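PDB 5I4A: protein argonaute from Marinitoga piezophila, which cleaves single-stranded DNA as an endonuclease guided by short RNAs with a 5'-hydroxyl end, and may defend its host against mobile genetic elements. Local coordinates for residues Glu438-Asn443 and Thr591-Glu596; Ala464-Asp467 and Asp471-Tyr474; Phe515-Gly520 and Glu600-Leu605; Lys580-Lys585 and Tyr617-Pro622. One frame throughout, in Å; residues are numbered along the deposited sequence.

Contact 1. Residues Glu438-Asn443 and Thr591-Glu596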
# COMPACT_ATOMS: atom_id res chain seq x y z
N GLU A 438 -9.54 -0.77 25.30
CA GLU A 438 -9.71 -1.73 26.39
C GLU A 438 -11.15 -2.20 26.52
O GLU A 438 -11.40 -3.30 27.02
CB GLU A 438 -9.21 -1.11 27.70
CG GLU A 438 -9.19 -2.08 28.88
CD GLU A 438 -8.25 -1.63 29.99
OE1 GLU A 438 -7.57 -0.60 29.81
OE2 GLU A 438 -8.18 -2.32 31.03
N ASP A 439 -12.12 -1.41 26.07
CA ASP A 439 -13.51 -1.82 26.21
C ASP A 439 -14.14 -2.21 24.87
O ASP A 439 -15.36 -2.11 24.72
CB ASP A 439 -14.33 -0.69 26.86
CG ASP A 439 -14.33 0.62 26.05
OD1 ASP A 439 -13.45 0.83 25.20
OD2 ASP A 439 -15.22 1.46 26.25
N LYS A 440 -13.32 -2.64 23.91
CA LYS A 440 -13.81 -2.98 22.57
C LYS A 440 -13.71 -4.47 22.26
O LYS A 440 -13.64 -4.86 21.09
CB LYS A 440 -13.05 -2.19 21.50
CG LYS A 440 -13.06 -0.68 21.70
CD LYS A 440 -14.48 -0.15 21.79
CE LYS A 440 -14.51 1.36 21.70
NZ LYS A 440 -13.63 2.02 22.70
N GLU A 441 -13.72 -5.33 23.29
CA GLU A 441 -13.57 -6.77 23.07
C GLU A 441 -14.75 -7.35 22.30
O GLU A 441 -14.62 -8.39 21.65
CB GLU A 441 -13.40 -7.49 24.40
CG GLU A 441 -13.20 -9.00 24.31
CD GLU A 441 -12.91 -9.63 25.66
OE1 GLU A 441 -13.81 -10.30 26.22
OE2 GLU A 441 -11.78 -9.45 26.17
N LYS A 442 -15.91 -6.70 22.36
CA LYS A 442 -17.12 -7.23 21.75
C LYS A 442 -17.11 -7.17 20.23
O LYS A 442 -18.04 -7.67 19.59
CB LYS A 442 -18.34 -6.49 22.28
CG LYS A 442 -18.32 -4.99 22.02
CD LYS A 442 -19.48 -4.30 22.73
CE LYS A 442 -19.30 -2.79 22.76
NZ LYS A 442 -20.37 -2.14 23.56
N ASN A 443 -16.08 -6.58 19.62
CA ASN A 443 -16.04 -6.35 18.19
C ASN A 443 -15.05 -7.29 17.52
O ASN A 443 -14.01 -7.65 18.09
CB ASN A 443 -15.67 -4.90 17.89
CG ASN A 443 -16.57 -3.92 18.60
OD1 ASN A 443 -17.79 -4.09 18.64
ND2 ASN A 443 -15.97 -2.88 19.18
N THR A 591 -24.23 -1.00 13.13
CA THR A 591 -23.79 -1.11 14.51
C THR A 591 -24.39 0.03 15.33
O THR A 591 -24.97 0.98 14.80
CB THR A 591 -22.26 -1.08 14.62
OG1 THR A 591 -21.78 0.20 14.20
CG2 THR A 591 -21.62 -2.17 13.77
N ASP A 592 -24.25 -0.08 16.65
CA ASP A 592 -24.65 0.98 17.56
C ASP A 592 -23.59 2.07 17.68
O ASP A 592 -23.78 3.02 18.45
CB ASP A 592 -24.96 0.40 18.93
CG ASP A 592 -26.07 -0.64 18.87
OD1 ASP A 592 -26.93 -0.54 17.97
OD2 ASP A 592 -26.08 -1.55 19.73
N TYR A 593 -22.49 1.96 16.95
CA TYR A 593 -21.47 2.99 16.93
C TYR A 593 -21.82 4.06 15.91
O TYR A 593 -22.38 3.77 14.85
CB TYR A 593 -20.10 2.39 16.58
CG TYR A 593 -19.50 1.51 17.65
CD1 TYR A 593 -19.10 2.04 18.87
CD2 TYR A 593 -19.31 0.15 17.42
CE1 TYR A 593 -18.55 1.24 19.84
CE2 TYR A 593 -18.75 -0.66 18.39
CZ TYR A 593 -18.37 -0.11 19.60
OH TYR A 593 -17.81 -0.91 20.57
N THR A 594 -21.48 5.30 16.24
CA THR A 594 -21.57 6.37 15.26
C THR A 594 -20.42 6.24 14.26
O THR A 594 -19.45 5.52 14.49
CB THR A 594 -21.52 7.74 15.94
OG1 THR A 594 -20.19 7.98 16.43
CG2 THR A 594 -22.50 7.80 17.10
N ILE A 595 -20.55 6.96 13.14
CA ILE A 595 -19.47 6.99 12.16
C ILE A 595 -18.18 7.46 12.82
O ILE A 595 -17.12 6.83 12.68
CB ILE A 595 -19.85 7.89 10.97
CG1 ILE A 595 -21.13 7.38 10.30
CG2 ILE A 595 -18.71 7.95 9.96
CD1 ILE A 595 -21.06 5.93 9.89
N GLU A 596 -18.25 8.55 13.59
CA GLU A 596 -17.08 9.09 14.26
C GLU A 596 -16.41 8.05 15.15
O GLU A 596 -15.17 7.96 15.19
CB GLU A 596 -17.46 10.31 15.10
CG GLU A 596 -17.96 11.51 14.29
CD GLU A 596 -19.43 11.42 13.94
OE1 GLU A 596 -20.09 10.44 14.33
OE2 GLU A 596 -19.93 12.35 13.27
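Asn443 meets the Tyr593 ring at its edge, where the amide oxygen OD1 lies in the ring plane, 3.6 Å from Tyr593 CE2; amide and ring planes are turned 71° apart. Two lysines come at the phenol end obliquely. Lys442, extended beyond CG, brings its CE to 3.2 Å from Tyr593 OH, while Lys440 lays its CD 3.6 Å from the same oxygen and then bends, so that its NZ turns off to Asp439 OD1, a 2.8 Å salt bridge, and to Lys436 O. The polar link proper is Asn443 ND2 to Tyr593 OH, 3.0 Å long and nearly straight (173°), with the hydroxyl lying in the amide plane. ND2 also bonds Tyr445 OH and OD1 bonds Asn513 ND2, which holds the amide against a flip. Replacing Asn443 with alanine would probably leave the Tyr593 hydroxyl without this donor and the Asn513 amide without its acceptor. The type I turn from Lys440 to Asn443 here leads into strand 443-452, and Tyr593, just before the N-cap residue Thr594, tucks its ring between that turn, strand 513-519 and Gln601 of helix 595-605.

Contact 2. Residues Ala464-Asp467 and Asp471-Tyr474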
# COMPACT_ATOMS: atom_id res chain seq x y z
N ALA A 464 -8.09 -11.54 7.27
CA ALA A 464 -7.43 -11.56 8.57
C ALA A 464 -8.35 -10.95 9.61
O ALA A 464 -8.91 -9.88 9.39
CB ALA A 464 -6.10 -10.79 8.53
N ALA A 465 -8.50 -11.64 10.74
CA ALA A 465 -9.35 -11.19 11.84
C ALA A 465 -8.53 -11.04 13.11
O ALA A 465 -7.66 -11.87 13.40
CB ALA A 465 -10.51 -12.16 12.08
N VAL A 466 -8.80 -9.97 13.86
CA VAL A 466 -8.10 -9.69 15.12
C VAL A 466 -9.11 -9.20 16.15
O VAL A 466 -10.23 -8.80 15.82
CB VAL A 466 -6.97 -8.64 14.97
CG1 VAL A 466 -6.04 -8.99 13.81
CG2 VAL A 466 -7.55 -7.25 14.80
N ASP A 467 -8.70 -9.23 17.41
CA ASP A 467 -9.53 -8.73 18.50
C ASP A 467 -9.05 -7.34 18.92
O ASP A 467 -8.16 -6.74 18.31
CB ASP A 467 -9.54 -9.73 19.67
CG ASP A 467 -8.19 -9.89 20.36
OD1 ASP A 467 -7.30 -9.03 20.22
OD2 ASP A 467 -8.02 -10.91 21.07
N ASP A 471 -4.50 -9.45 19.09
CA ASP A 471 -4.33 -10.88 18.85
C ASP A 471 -4.95 -11.25 17.52
O ASP A 471 -6.08 -10.85 17.21
CB ASP A 471 -4.96 -11.70 19.97
CG ASP A 471 -4.09 -11.78 21.21
OD1 ASP A 471 -2.92 -11.34 21.14
OD2 ASP A 471 -4.57 -12.29 22.24
N ILE A 472 -4.22 -12.02 16.72
CA ILE A 472 -4.73 -12.47 15.43
C ILE A 472 -5.60 -13.69 15.65
O ILE A 472 -5.13 -14.73 16.13
CB ILE A 472 -3.59 -12.77 14.45
CG1 ILE A 472 -2.74 -11.51 14.26
CG2 ILE A 472 -4.13 -13.25 13.12
CD1 ILE A 472 -1.56 -11.72 13.36
N LEU A 473 -6.89 -13.58 15.31
CA LEU A 473 -7.83 -14.67 15.51
C LEU A 473 -7.77 -15.69 14.38
O LEU A 473 -7.96 -16.89 14.63
CB LEU A 473 -9.25 -14.12 15.64
CG LEU A 473 -9.49 -13.31 16.90
CD1 LEU A 473 -10.87 -12.69 16.90
CD2 LEU A 473 -9.32 -14.21 18.09
N TYR A 474 -7.52 -15.24 13.16
CA TYR A 474 -7.60 -16.12 12.00
C TYR A 474 -7.01 -15.41 10.80
O TYR A 474 -7.14 -14.19 10.66
CB TYR A 474 -9.04 -16.54 11.72
CG TYR A 474 -9.22 -17.34 10.45
CD1 TYR A 474 -8.99 -18.71 10.42
CD2 TYR A 474 -9.61 -16.72 9.27
CE1 TYR A 474 -9.15 -19.44 9.26
CE2 TYR A 474 -9.77 -17.44 8.10
CZ TYR A 474 -9.54 -18.80 8.10
OH TYR A 474 -9.69 -19.52 6.94
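A classic beta bulge marks the hairpin of strands 458-466 and 472-482 in the PIWI domain: Ala465 faces both Leu473 and Tyr474. Its carbonyl oxygen takes Leu473 N at 2.7 Å, the donor tilted from the carbonyl plane, and more weakly Tyr474 N at 3.4 Å, while Ala465 N returns a nearly straight bond of 2.9 Å to Tyr474 O. Past this irregularity Val466 and Ile472 form a non-hydrogen-bonded pair, and their CG1 methyl and methylene touch at 4.2 Å. The turn end is closed by Asp467 N to Asp471 O at 3.1 Å and by a weak bond from Asp471 N to Asp467 OD1. That carboxylate curls back because its CG sits between the backbone N and the carbonyl carbon (chi1 66°); Thr469 OG1 grips OD1 as well. The two aspartates then run side by side, with Asp467 OD2 3.9 Å from Asp471 OD2, a pairing of like charges that Lys506, salt-bridged to both, is likely to ease; Lys430 takes the other oxygen of Asp471. Ala465 and Tyr474 look toward helix 485-507, Val466 and Ile472 toward helix 621-631. Strand 458-466 runs antiparallel to strand 443-452, and 472-482 adds the outer strand; three antiparallel strands followed by a helix, here 485-507, are how the RNase H fold opens.

Contact 3. Residues Phe515-Gly520 and Glu600-Leu605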
# COMPACT_ATOMS: atom_id res chain seq x y z
N PHE A 515 -16.47 -5.54 12.09
CA PHE A 515 -15.89 -4.53 11.22
C PHE A 515 -15.25 -5.22 10.02
O PHE A 515 -14.31 -6.01 10.19
CB PHE A 515 -14.86 -3.69 11.97
CG PHE A 515 -15.44 -2.82 13.06
CD1 PHE A 515 -16.00 -3.39 14.19
CD2 PHE A 515 -15.41 -1.44 12.96
CE1 PHE A 515 -16.53 -2.60 15.19
CE2 PHE A 515 -15.93 -0.65 13.96
CZ PHE A 515 -16.49 -1.23 15.08
N ILE A 516 -15.74 -4.92 8.83
CA ILE A 516 -15.20 -5.48 7.59
C ILE A 516 -14.48 -4.34 6.88
O ILE A 516 -15.12 -3.45 6.30
CB ILE A 516 -16.28 -6.11 6.71
CG1 ILE A 516 -16.94 -7.29 7.42
CG2 ILE A 516 -15.69 -6.56 5.38
CD1 ILE A 516 -18.18 -6.91 8.22
N LEU A 517 -13.16 -4.36 6.93
CA LEU A 517 -12.33 -3.35 6.29
C LEU A 517 -11.79 -3.92 4.98
O LEU A 517 -11.18 -5.00 4.97
CB LEU A 517 -11.18 -2.93 7.20
CG LEU A 517 -11.49 -2.92 8.71
CD1 LEU A 517 -10.25 -2.55 9.50
CD2 LEU A 517 -12.64 -1.98 9.04
N ARG A 518 -12.03 -3.21 3.88
CA ARG A 518 -11.70 -3.68 2.55
C ARG A 518 -10.57 -2.84 1.96
O ARG A 518 -10.60 -1.61 2.03
CB ARG A 518 -12.94 -3.60 1.64
CG ARG A 518 -12.68 -3.90 0.18
CD ARG A 518 -12.27 -5.35 -0.05
NE ARG A 518 -12.21 -5.66 -1.47
CZ ARG A 518 -13.19 -6.27 -2.14
NH1 ARG A 518 -14.29 -6.65 -1.51
NH2 ARG A 518 -13.05 -6.51 -3.44
N ASP A 519 -9.58 -3.52 1.39
CA ASP A 519 -8.50 -2.86 0.66
C ASP A 519 -9.06 -2.38 -0.67
O ASP A 519 -9.18 -3.15 -1.63
CB ASP A 519 -7.33 -3.82 0.46
CG ASP A 519 -6.19 -3.20 -0.34
OD1 ASP A 519 -6.16 -1.96 -0.49
OD2 ASP A 519 -5.32 -3.96 -0.80
N GLY A 520 -9.42 -1.11 -0.73
CA GLY A 520 -10.09 -0.55 -1.88
C GLY A 520 -11.59 -0.54 -1.70
O GLY A 520 -12.12 -0.55 -0.59
N GLU A 600 -12.67 6.30 14.60
CA GLU A 600 -11.65 6.31 15.64
C GLU A 600 -11.13 4.90 15.92
O GLU A 600 -9.93 4.71 16.15
CB GLU A 600 -12.19 6.94 16.92
CG GLU A 600 -11.18 7.03 18.06
CD GLU A 600 -11.82 7.28 19.40
OE1 GLU A 600 -11.28 8.10 20.17
OE2 GLU A 600 -12.87 6.66 19.67
N GLN A 601 -12.02 3.90 15.88
CA GLN A 601 -11.57 2.53 16.11
C GLN A 601 -10.70 2.04 14.97
O GLN A 601 -9.73 1.30 15.19
CB GLN A 601 -12.77 1.60 16.30
CG GLN A 601 -13.41 1.70 17.67
CD GLN A 601 -14.60 0.78 17.81
OE1 GLN A 601 -14.55 -0.39 17.41
NE2 GLN A 601 -15.69 1.29 18.37
N ILE A 602 -11.02 2.44 13.73
CA ILE A 602 -10.20 2.04 12.59
C ILE A 602 -8.81 2.64 12.70
O ILE A 602 -7.80 1.98 12.40
CB ILE A 602 -10.90 2.44 11.28
CG1 ILE A 602 -12.16 1.59 11.07
CG2 ILE A 602 -9.95 2.30 10.09
CD1 ILE A 602 -13.03 2.06 9.95
N TYR A 603 -8.72 3.89 13.15
CA TYR A 603 -7.42 4.52 13.35
C TYR A 603 -6.65 3.84 14.47
O TYR A 603 -5.44 3.58 14.35
CB TYR A 603 -7.57 6.01 13.63
CG TYR A 603 -6.25 6.72 13.81
CD1 TYR A 603 -5.49 7.08 12.71
CD2 TYR A 603 -5.77 7.03 15.07
CE1 TYR A 603 -4.28 7.73 12.86
CE2 TYR A 603 -4.57 7.68 15.24
CZ TYR A 603 -3.82 8.03 14.13
OH TYR A 603 -2.62 8.67 14.28
N LEU A 604 -7.32 3.54 15.59
CA LEU A 604 -6.66 2.84 16.68
C LEU A 604 -6.16 1.48 16.25
O LEU A 604 -5.15 0.99 16.77
CB LEU A 604 -7.61 2.70 17.87
CG LEU A 604 -8.04 3.97 18.61
CD1 LEU A 604 -9.25 3.70 19.48
CD2 LEU A 604 -6.90 4.53 19.45
N LEU A 605 -6.83 0.85 15.28
CA LEU A 605 -6.37 -0.44 14.77
C LEU A 605 -4.98 -0.35 14.14
O LEU A 605 -4.27 -1.36 14.07
CB LEU A 605 -7.36 -0.99 13.75
CG LEU A 605 -8.63 -1.63 14.33
CD1 LEU A 605 -9.54 -2.11 13.21
CD2 LEU A 605 -8.25 -2.78 15.26
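Gln601 OE1 is hydrogen-bonded to Tyr445 OH and also lies 3.1 Å from Phe515 CZ, approaching that ring obliquely. This is a strand-on-helix contact of the RNase H fold of the PIWI domain, with helix 595-605 packed against strand 513-519. The axes of the two short segments pass 11.2 Å apart at 65°, a gap spanned entirely by side chains, and no hydrogen bond joins the two segments. Gln601 runs extended beyond CG (chi2 179°), which carries its amide up to the end of the phenylalanine; the two side chains cross at about a right angle, with ring and amide planes 46° apart. A leucine in place of Phe515 would probably open a gap beside the Gln601 amide, whose oxygen would keep its Tyr445 bond but lose the ring against it. Two residues further along the strand, on the same face, Leu517 carries the apolar half. It packs as well on Pro622 and Leu623 of helix 621-631, so this residue sits where the sheet and two helices meet. Asp519, next but one after Leu517, is an inferred active-site residue and, by similarity, a manganese ligand, and its side chain touches Asn627; Leu517 thus packs two residues before the strand's presumed catalytic aspartate, its side chain about 10 Å from that of Asn627. The two Leu517 branches divide the helix between them: CD1 lies 3.8 Å from Leu605 CD1, and CD2 lies 4.1 Å from Ile602 CG1.

Contact 4. Residues Lys580-Lys585 and Tyr617-Pro622. With nucleotides of chain B.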
# COMPACT_ATOMS: atom_id res chain seq x y z
N LYS A 580 1.39 10.94 3.71
CA LYS A 580 0.48 10.17 2.86
C LYS A 580 -0.80 9.89 3.63
O LYS A 580 -0.77 9.64 4.84
CB LYS A 580 1.11 8.85 2.40
CG LYS A 580 2.34 9.01 1.53
CD LYS A 580 2.48 7.85 0.55
CE LYS A 580 2.36 6.50 1.25
NZ LYS A 580 2.53 5.37 0.30
N GLY A 581 -1.93 9.92 2.92
CA GLY A 581 -3.22 9.76 3.53
C GLY A 581 -3.82 8.38 3.31
O GLY A 581 -3.44 7.65 2.40
N VAL A 582 -4.77 8.04 4.18
CA VAL A 582 -5.53 6.81 4.08
C VAL A 582 -7.01 7.17 4.16
O VAL A 582 -7.47 7.69 5.18
CB VAL A 582 -5.16 5.80 5.19
CG1 VAL A 582 -6.07 4.59 5.12
CG2 VAL A 582 -3.70 5.39 5.06
N GLU A 583 -7.74 6.90 3.08
CA GLU A 583 -9.16 7.21 3.02
C GLU A 583 -9.99 6.09 3.64
O GLU A 583 -9.71 4.91 3.43
CB GLU A 583 -9.60 7.44 1.57
CG GLU A 583 -10.12 8.83 1.30
CD GLU A 583 -10.64 8.98 -0.12
OE1 GLU A 583 -11.80 8.62 -0.37
OE2 GLU A 583 -9.87 9.47 -0.98
N VAL A 584 -11.00 6.48 4.40
CA VAL A 584 -11.89 5.54 5.08
C VAL A 584 -13.32 5.94 4.75
O VAL A 584 -13.74 7.06 5.05
CB VAL A 584 -11.67 5.54 6.60
CG1 VAL A 584 -12.44 4.42 7.26
CG2 VAL A 584 -10.18 5.44 6.93
N LYS A 585 -14.07 5.02 4.14
CA LYS A 585 -15.44 5.29 3.71
C LYS A 585 -16.37 4.24 4.30
O LYS A 585 -16.24 3.05 4.00
CB LYS A 585 -15.56 5.30 2.19
CG LYS A 585 -16.98 5.49 1.69
CD LYS A 585 -17.09 5.31 0.18
CE LYS A 585 -18.49 5.64 -0.29
NZ LYS A 585 -19.53 4.99 0.57
N TYR A 617 2.46 1.11 12.23
CA TYR A 617 1.74 0.71 11.03
C TYR A 617 0.94 1.88 10.46
O TYR A 617 0.53 2.79 11.18
CB TYR A 617 0.81 -0.46 11.34
CG TYR A 617 1.54 -1.73 11.72
CD1 TYR A 617 2.63 -2.17 10.98
CD2 TYR A 617 1.15 -2.49 12.81
CE1 TYR A 617 3.31 -3.33 11.31
CE2 TYR A 617 1.83 -3.65 13.16
CZ TYR A 617 2.90 -4.07 12.40
OH TYR A 617 3.58 -5.22 12.74
N LYS A 618 0.72 1.84 9.15
CA LYS A 618 -0.05 2.86 8.46
C LYS A 618 -1.50 2.46 8.23
O LYS A 618 -2.38 3.33 8.26
CB LYS A 618 0.60 3.19 7.11
CG LYS A 618 1.93 3.91 7.24
CD LYS A 618 2.85 3.62 6.07
CE LYS A 618 4.21 4.27 6.29
NZ LYS A 618 5.28 3.62 5.50
N LEU A 619 -1.76 1.18 8.03
CA LEU A 619 -3.09 0.65 7.81
C LEU A 619 -3.59 -0.06 9.06
O LEU A 619 -2.80 -0.46 9.92
CB LEU A 619 -3.08 -0.34 6.64
CG LEU A 619 -2.66 0.28 5.30
CD1 LEU A 619 -2.45 -0.79 4.24
CD2 LEU A 619 -3.69 1.29 4.85
N PRO A 620 -4.91 -0.21 9.22
CA PRO A 620 -5.43 -1.00 10.34
C PRO A 620 -4.83 -2.40 10.32
O PRO A 620 -4.66 -2.99 9.25
CB PRO A 620 -6.94 -1.01 10.11
CG PRO A 620 -7.12 -0.64 8.67
CD PRO A 620 -6.00 0.29 8.36
N TYR A 621 -4.50 -2.90 11.50
CA TYR A 621 -3.75 -4.15 11.61
C TYR A 621 -4.37 -5.31 10.83
O TYR A 621 -3.61 -6.00 10.13
CB TYR A 621 -3.58 -4.50 13.10
CG TYR A 621 -2.55 -5.57 13.40
CD1 TYR A 621 -1.32 -5.58 12.75
CD2 TYR A 621 -2.80 -6.55 14.34
CE1 TYR A 621 -0.38 -6.55 13.03
CE2 TYR A 621 -1.87 -7.53 14.62
CZ TYR A 621 -0.66 -7.52 13.97
OH TYR A 621 0.27 -8.50 14.26
N PRO A 622 -5.68 -5.57 10.88
CA PRO A 622 -6.22 -6.65 10.03
C PRO A 622 -5.95 -6.45 8.55
O PRO A 622 -5.64 -7.42 7.85
CB PRO A 622 -7.72 -6.62 10.34
CG PRO A 622 -7.98 -5.29 10.97
CD PRO A 622 -6.73 -4.97 11.72
P C B 5 7.51 1.01 4.64
OP1 C B 5 6.27 1.79 4.40
OP2 C B 5 7.44 -0.48 4.67
O5' C B 5 8.58 1.42 3.53
C5' C B 5 8.98 2.78 3.37
C4' C B 5 10.28 2.88 2.61
O4' C B 5 11.29 2.05 3.25
C3' C B 5 10.24 2.39 1.17
O3' C B 5 9.83 3.42 0.29
C2' C B 5 11.67 1.92 0.90
O2' C B 5 12.47 3.00 0.44
C1' C B 5 12.16 1.51 2.29
N1 C B 5 12.24 0.04 2.49
C2 C B 5 13.33 -0.67 1.98
O2 C B 5 14.19 -0.06 1.33
N3 C B 5 13.41 -2.00 2.18
C4 C B 5 12.47 -2.64 2.88
N4 C B 5 12.59 -3.95 3.06
C5 C B 5 11.35 -1.94 3.43
C6 C B 5 11.28 -0.62 3.22
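Val582 and Leu619 make the close-packed part of this contact, while Lys618 beside them reaches away to the guide RNA. Leu619 CD2 rests against both valine methyls, 4.1 Å from Val582 CG1 and 4.1 Å from Val582 CG2, and the two side chains cross at about a right angle. With Val582 CG1 anti to its own backbone nitrogen (chi1 175°), CG2 is placed beside that nitrogen and comes within 4.0 Å of Lys618 O. That carbonyl is not left to the methyl alone, since Tyr571 OH hydrogen-bonds to it. No hydrogen bond joins the two segments; what passes directly between them is apolar packing. Tyr571, from the neighbouring strand 568-571, also packs on Val582 and Pro620, making it a shared wall for strand 582-589 and the approach to helix 621-631, whose N-cap is Pro620.

The other side is looser and more polar. Lys618 leaves the backbone as an extended chain and brings CE to 3.7 Å from OP1 of nucleotide C5 of chain B; the modelled NZ lies too near that oxygen for its exact place to be trusted. Exposed Lys580 holds its own ammonium 6.1 Å from that of Lys618, measured NZ to NZ. Leu619 meanwhile stands about 3 Å, side chain to side chain, from Asn627, an inferred active-site residue and manganese ligand. The chemistry implies a division of labour: methyls pack the loop against the strand, and a positively charged arm probably meets the RNA at its phosphate, a part of the nucleotide that is the same for every base.

All four contacts lie in the PIWI domain. Contacts 3 and 4 are the closest, with centres 7 Å apart: Leu605 O and Tyr621 N, 3.0 Å apart, form a probable hydrogen bond, and Pro620 packs on Leu517. Contact 1 extends the same helix, 595-605, outward; its Tyr593 CE1 lies 3.2 Å from Gln601 NE2 of contact 3. Contact 2 touches contact 4 at the start of helix 621-631, with Ala464 CB 3.5 Å from Pro622 O, and its Ala464 side chain is about 8 Å from that of Asp449. Contacts 2, 3 and 4 thus lie near the presumed metal site, contact 3 including Asp519 itself, whereas contact 1 stands about 21 Å from the RNA at its nearest atom.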